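Local coordinates for protein mannuronan C5-epimerase (Pseudomonas syringae pv. tomato, PDB 4NK6) that epimerises beta-D-mannuronate to alpha-L-guluronate within the alginate polymer in the periplasm and, in a protein complex, shields that polymer from degradation on its way to the outer membrane, at residues 181-186 against 201-206; 376-381 against 414-419. All blocks are in the same frame, centred on the assembly; numbering follows the deposited sequence.

Contact 1. Residues 181-186 against 201-206; sequences EFRPFV and MASMGY
Arg183 and Tyr206 carry this buried contact inside the right-handed parallel beta-helix, where the loop leading into strand 186-188 meets the turn that follows strand 200-202. The arginine grips a single carbonyl side-on: NE donates to Gly205 O at 2.8 Å and NH2 to the same oxygen at 3.1 Å. Gly205 O sits in the guanidinium plane, whereas Ser203 O lies 2.9 Å above one face of the group without being hydrogen-bonded to it. A bend at chi3 (-55°) turns the guanidinium across the turn, and NH1 reaches on to a salt bridge with Asp243, which also receives a hydrogen bond from Ser203 OG. The backbone answers in the other direction, Gly205 N donating to Pro184 O at 2.9 Å. Tyr206 CG is set between its own backbone N and carbonyl carbon (chi1 70°), which swings the phenol back against 181-183. Phe182 CA stands squarely over the centre of the Tyr206 ring, 3.6 Å from the centroid, a CH-pi contact. The Phe182 ring, turned 71° from it, makes an offset edge-to-face pair through CD1. Phe185 stacks on Phe149 and only grazes this tyrosine. At the apolar end the extended Met204 chain crosses the Val186 side chain at a slant, its SD 3.9 Å from Val186 CG2.

Contact 2. Residues 376-381 against 414-419; sequences KLYENV and SLIMVG
Tyr378 lays one ring face against Val418 where two successive rungs of the parallel beta-helix pair, strand 376-378 beside strand 414-418. Val418 CB sits 3.4 Å above the ring plane, displaced toward the rim, and its CG2 comes within 3.5 Å of Tyr378 CE2. With chi1 at -82° the ring runs past Val418 toward Ile416, whose CG2 is 4.2 Å from Tyr378 OH; that hydroxyl is hydrogen-bonded to Glu24 OE2, and the ring also lies nearly parallel to Trp355. On the other face of the strands, Leu377 and Met417 lie side by side in the interior, CD1 of the leucine 4.1 Å from CG of the methionine. Three hydrogen bonds form the tight backbone seam, donated by Leu377 N to Ile416 O, by Val418 N to Leu377 O and by Glu379 N to Val418 O, the first almost straight at 177°. Packing is looser at the margins: the Lys376 chain leads away from its neighbour, and Glu379 bends at chi2 (-60°) so that OE2 comes 3.7 Å from Gly419 CA, while OE1 accepts a hydrogen bond from Gly420 N. Beyond the strand ends, a water donates to Asn380 O and Gly419 O. Main-chain bonds thus fix the strand register, and apolar packing supplements them on both faces.

Contact 1 closes before contact 2 opens along the chain, and they lie on opposite sides of its centre, their own centres 40 Å apart and nearest atoms about 30 Å. Both reach the same run of beta-helix strands, in which 200-202 pairs with 240-242 and, many rungs later, 375-378 pairs with 414-418. Contact 1 fastens a loop to the turn after such a strand, whereas contact 2 is regular parallel pairing between neighbouring rungs near the C-terminal end. The probable proton acceptor, His274, falls between the two pairs in sequence. They thus belong to separate levels of one elongated solenoid, a fold common among proteins that bind long linear polysaccharides.

Contact 1. Residues 181-186 against 201-206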
loop_
_atom_site.group_PDB
_atom_site.type_symbol
_atom_site.label_atom_id
_atom_site.label_comp_id
_atom_site.label_asym_id
_atom_site.label_seq_id
_atom_site.Cartn_x
_atom_site.Cartn_y
_atom_site.Cartn_z
ATOM N N GLU A 181 -7.919 -18.172 2.312
ATOM C CA GLU A 181 -6.949 -18.973 3.044
ATOM C C GLU A 181 -6.023 -18.043 3.818
ATOM O O GLU A 181 -5.404 -17.163 3.228
ATOM C CB GLU A 181 -6.135 -19.832 2.074
ATOM C CG GLU A 181 -4.998 -20.602 2.728
ATOM C CD GLU A 181 -4.181 -21.396 1.729
ATOM O OE1 GLU A 181 -3.960 -20.912 0.595
ATOM O OE2 GLU A 181 -3.754 -22.511 2.079
ATOM N N PHE A 182 -5.934 -18.231 5.131
ATOM C CA PHE A 182 -5.068 -17.392 5.953
ATOM C C PHE A 182 -3.622 -17.417 5.451
ATOM O O PHE A 182 -3.076 -18.486 5.161
ATOM C CB PHE A 182 -5.098 -17.842 7.431
ATOM C CG PHE A 182 -3.962 -17.265 8.251
ATOM C CD1 PHE A 182 -4.094 -16.031 8.869
ATOM C CD2 PHE A 182 -2.748 -17.941 8.370
ATOM C CE1 PHE A 182 -3.043 -15.480 9.602
ATOM C CE2 PHE A 182 -1.690 -17.390 9.092
ATOM C CZ PHE A 182 -1.843 -16.157 9.712
ATOM N N ARG A 183 -3.006 -16.240 5.340
ATOM C CA ARG A 183 -1.565 -16.140 5.146
ATOM C C ARG A 183 -1.045 -15.071 6.095
ATOM O O ARG A 183 -1.719 -14.065 6.326
ATOM C CB ARG A 183 -1.204 -15.802 3.686
ATOM C CG ARG A 183 -1.723 -16.831 2.676
ATOM C CD ARG A 183 -1.101 -16.653 1.289
ATOM N NE ARG A 183 -1.284 -15.303 0.762
ATOM C CZ ARG A 183 -0.630 -14.816 -0.292
ATOM N NH1 ARG A 183 0.252 -15.565 -0.951
ATOM N NH2 ARG A 183 -0.858 -13.579 -0.692
ATOM N N PRO A 184 0.132 -15.306 6.685
ATOM C CA PRO A 184 0.778 -14.323 7.561
ATOM C C PRO A 184 0.814 -12.937 6.942
ATOM O O PRO A 184 0.747 -12.803 5.724
ATOM C CB PRO A 184 2.196 -14.876 7.696
ATOM C CG PRO A 184 1.963 -16.380 7.708
ATOM C CD PRO A 184 0.862 -16.586 6.671
ATOM N N PHE A 185 0.929 -11.915 7.783
ATOM C CA PHE A 185 0.862 -10.547 7.310
ATOM C C PHE A 185 1.525 -9.638 8.329
ATOM O O PHE A 185 1.865 -10.065 9.435
ATOM C CB PHE A 185 -0.603 -10.127 7.092
ATOM C CG PHE A 185 -1.459 -10.257 8.329
ATOM C CD1 PHE A 185 -1.496 -9.245 9.278
ATOM C CD2 PHE A 185 -2.227 -11.394 8.543
ATOM C CE1 PHE A 185 -2.265 -9.369 10.417
ATOM C CE2 PHE A 185 -3.010 -11.526 9.681
ATOM C CZ PHE A 185 -3.035 -10.519 10.618
ATOM N N VAL A 186 1.715 -8.382 7.951
ATOM C CA VAL A 186 2.205 -7.369 8.885
ATOM C C VAL A 186 1.125 -6.308 9.043
ATOM O O VAL A 186 0.488 -5.911 8.063
ATOM C CB VAL A 186 3.502 -6.695 8.389
ATOM C CG1 VAL A 186 3.997 -5.656 9.411
ATOM C CG2 VAL A 186 4.592 -7.745 8.131
ATOM N N MET A 201 9.886 -9.283 1.195
ATOM C CA MET A 201 8.755 -10.026 1.763
ATOM C C MET A 201 7.943 -10.632 0.642
ATOM O O MET A 201 7.746 -9.999 -0.392
ATOM C CB MET A 201 7.838 -9.113 2.584
ATOM C CG MET A 201 8.568 -8.322 3.660
ATOM S SD MET A 201 7.442 -7.543 4.836
ATOM C CE MET A 201 8.640 -6.832 5.958
ATOM N N ALA A 202 7.464 -11.854 0.841
ATOM C CA ALA A 202 6.645 -12.485 -0.172
ATOM C C ALA A 202 5.483 -13.276 0.429
ATOM O O ALA A 202 5.563 -13.756 1.563
ATOM C CB ALA A 202 7.506 -13.380 -1.066
ATOM N N SER A 203 4.397 -13.369 -0.334
ATOM C CA SER A 203 3.312 -14.307 -0.051
ATOM C C SER A 203 2.454 -13.975 1.172
ATOM O O SER A 203 1.755 -14.836 1.697
ATOM C CB SER A 203 3.848 -15.741 0.008
ATOM O OG SER A 203 4.304 -16.125 -1.282
ATOM N N MET A 204 2.467 -12.713 1.585
ATOM C CA MET A 204 1.674 -12.292 2.733
ATOM C C MET A 204 0.284 -11.809 2.367
ATOM O O MET A 204 0.063 -11.284 1.282
ATOM C CB MET A 204 2.369 -11.144 3.455
ATOM C CG MET A 204 3.660 -11.530 4.152
ATOM S SD MET A 204 4.306 -10.086 4.994
ATOM C CE MET A 204 5.766 -10.799 5.768
ATOM N N GLY A 205 -0.642 -11.939 3.309
ATOM C CA GLY A 205 -1.922 -11.288 3.171
ATOM C C GLY A 205 -2.992 -12.170 2.571
ATOM O O GLY A 205 -2.710 -13.105 1.811
ATOM N N TYR A 206 -4.234 -11.849 2.903
ATOM C CA TYR A 206 -5.376 -12.531 2.326
ATOM C C TYR A 206 -6.627 -11.676 2.516
ATOM O O TYR A 206 -6.556 -10.584 3.079
ATOM C CB TYR A 206 -5.535 -13.942 2.918
ATOM C CG TYR A 206 -5.973 -14.001 4.369
ATOM C CD1 TYR A 206 -5.150 -13.524 5.386
ATOM C CD2 TYR A 206 -7.202 -14.565 4.723
ATOM C CE1 TYR A 206 -5.543 -13.589 6.725
ATOM C CE2 TYR A 206 -7.612 -14.640 6.059
ATOM C CZ TYR A 206 -6.767 -14.149 7.057
ATOM O OH TYR A 206 -7.151 -14.204 8.386
#

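Contact 2. Residues 376-381 against 414-419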
loop_
_atom_site.group_PDB
_atom_site.type_symbol
_atom_site.label_atom_id
_atom_site.label_comp_id
_atom_site.label_asym_id
_atom_site.label_seq_id
_atom_site.Cartn_x
_atom_site.Cartn_y
_atom_site.Cartn_z
ATOM N N LYS A 376 -6.322 18.953 -13.938
ATOM C CA LYS A 376 -5.312 19.630 -14.739
ATOM C C LYS A 376 -4.365 18.619 -15.367
ATOM O O LYS A 376 -3.735 17.825 -14.670
ATOM C CB LYS A 376 -4.561 20.666 -13.897
ATOM C CG LYS A 376 -5.480 21.762 -13.368
ATOM C CD LYS A 376 -4.750 22.779 -12.501
ATOM C CE LYS A 376 -5.708 23.881 -12.038
ATOM N NZ LYS A 376 -5.051 24.844 -11.109
ATOM N N LEU A 377 -4.294 18.632 -16.693
ATOM C CA LEU A 377 -3.431 17.711 -17.422
ATOM C C LEU A 377 -2.342 18.522 -18.101
ATOM O O LEU A 377 -2.555 19.096 -19.174
ATOM C CB LEU A 377 -4.235 16.912 -18.455
ATOM C CG LEU A 377 -5.404 16.054 -17.939
ATOM C CD1 LEU A 377 -6.042 15.249 -19.060
ATOM C CD2 LEU A 377 -4.976 15.126 -16.818
ATOM N N TYR A 378 -1.180 18.597 -17.464
ATOM C CA TYR A 378 -0.096 19.428 -17.980
ATOM C C TYR A 378 1.077 18.584 -18.473
ATOM O O TYR A 378 1.583 17.716 -17.755
ATOM C CB TYR A 378 0.384 20.410 -16.909
ATOM C CG TYR A 378 -0.442 21.678 -16.772
ATOM C CD1 TYR A 378 -1.733 21.642 -16.260
ATOM C CD2 TYR A 378 0.083 22.919 -17.140
ATOM C CE1 TYR A 378 -2.493 22.813 -16.124
ATOM C CE2 TYR A 378 -0.667 24.089 -17.009
ATOM C CZ TYR A 378 -1.956 24.019 -16.497
ATOM O OH TYR A 378 -2.708 25.170 -16.367
ATOM N N GLU A 379 1.496 18.848 -19.708
ATOM C CA GLU A 379 2.690 18.245 -20.293
ATOM C C GLU A 379 2.669 16.720 -20.354
ATOM O O GLU A 379 3.722 16.101 -20.488
ATOM C CB GLU A 379 3.963 18.720 -19.565
ATOM C CG GLU A 379 4.165 20.242 -19.556
ATOM C CD GLU A 379 4.261 20.839 -20.950
ATOM O OE1 GLU A 379 4.759 20.153 -21.863
ATOM O OE2 GLU A 379 3.835 21.998 -21.136
ATOM N N ASN A 380 1.489 16.110 -20.252
ATOM C CA ASN A 380 1.407 14.657 -20.365
ATOM C C ASN A 380 1.611 14.163 -21.789
ATOM O O ASN A 380 1.208 14.812 -22.758
ATOM C CB ASN A 380 0.083 14.118 -19.821
ATOM C CG ASN A 380 -0.076 14.382 -18.344
ATOM O OD1 ASN A 380 0.537 13.705 -17.513
ATOM N ND2 ASN A 380 -0.892 15.373 -18.006
ATOM N N VAL A 381 2.250 13.008 -21.904
ATOM C CA VAL A 381 2.398 12.353 -23.186
ATOM C C VAL A 381 1.588 11.065 -23.153
ATOM O O VAL A 381 1.837 10.196 -22.318
ATOM C CB VAL A 381 3.865 12.023 -23.467
ATOM C CG1 VAL A 381 3.972 11.174 -24.709
ATOM C CG2 VAL A 381 4.693 13.314 -23.599
ATOM N N SER A 414 -14.785 18.052 -15.954
ATOM C CA SER A 414 -14.142 19.212 -16.552
ATOM C C SER A 414 -12.631 19.124 -16.420
ATOM O O SER A 414 -12.103 18.615 -15.424
ATOM C CB SER A 414 -14.648 20.509 -15.934
ATOM O OG SER A 414 -14.084 20.694 -14.656
ATOM N N LEU A 415 -11.928 19.611 -17.430
ATOM C CA LEU A 415 -10.484 19.608 -17.346
ATOM C C LEU A 415 -9.815 20.726 -18.126
ATOM O O LEU A 415 -10.437 21.401 -18.953
ATOM C CB LEU A 415 -9.923 18.238 -17.725
ATOM C CG LEU A 415 -10.493 17.534 -18.947
ATOM C CD1 LEU A 415 -9.736 17.950 -20.184
ATOM C CD2 LEU A 415 -10.425 16.031 -18.748
ATOM N N ILE A 416 -8.545 20.930 -17.803
ATOM C CA ILE A 416 -7.693 21.882 -18.481
ATOM C C ILE A 416 -6.477 21.101 -18.963
ATOM O O ILE A 416 -5.827 20.405 -18.180
ATOM C CB ILE A 416 -7.274 23.011 -17.530
ATOM C CG1 ILE A 416 -8.507 23.828 -17.130
ATOM C CG2 ILE A 416 -6.234 23.908 -18.177
ATOM C CD1 ILE A 416 -8.240 24.914 -16.107
ATOM N N MET A 417 -6.206 21.176 -20.262
ATOM C CA MET A 417 -5.053 20.494 -20.835
ATOM C C MET A 417 -4.088 21.524 -21.396
ATOM O O MET A 417 -4.492 22.394 -22.172
ATOM C CB MET A 417 -5.482 19.525 -21.936
ATOM C CG MET A 417 -6.502 18.483 -21.491
ATOM S SD MET A 417 -6.818 17.243 -22.768
ATOM C CE MET A 417 -5.138 16.864 -23.238
ATOM N N VAL A 418 -2.823 21.433 -20.987
ATOM C CA VAL A 418 -1.773 22.346 -21.458
ATOM C C VAL A 418 -0.547 21.543 -21.881
ATOM O O VAL A 418 -0.036 20.722 -21.117
ATOM C CB VAL A 418 -1.358 23.367 -20.368
ATOM C CG1 VAL A 418 -0.128 24.183 -20.809
ATOM C CG2 VAL A 418 -2.511 24.302 -20.020
ATOM N N GLY A 419 -0.088 21.758 -23.109
ATOM C CA GLY A 419 1.160 21.166 -23.554
ATOM C C GLY A 419 1.101 19.659 -23.704
ATOM O O GLY A 419 0.024 19.078 -23.804
HETATM O O HOH W 1 -1.110 16.454 -23.113
#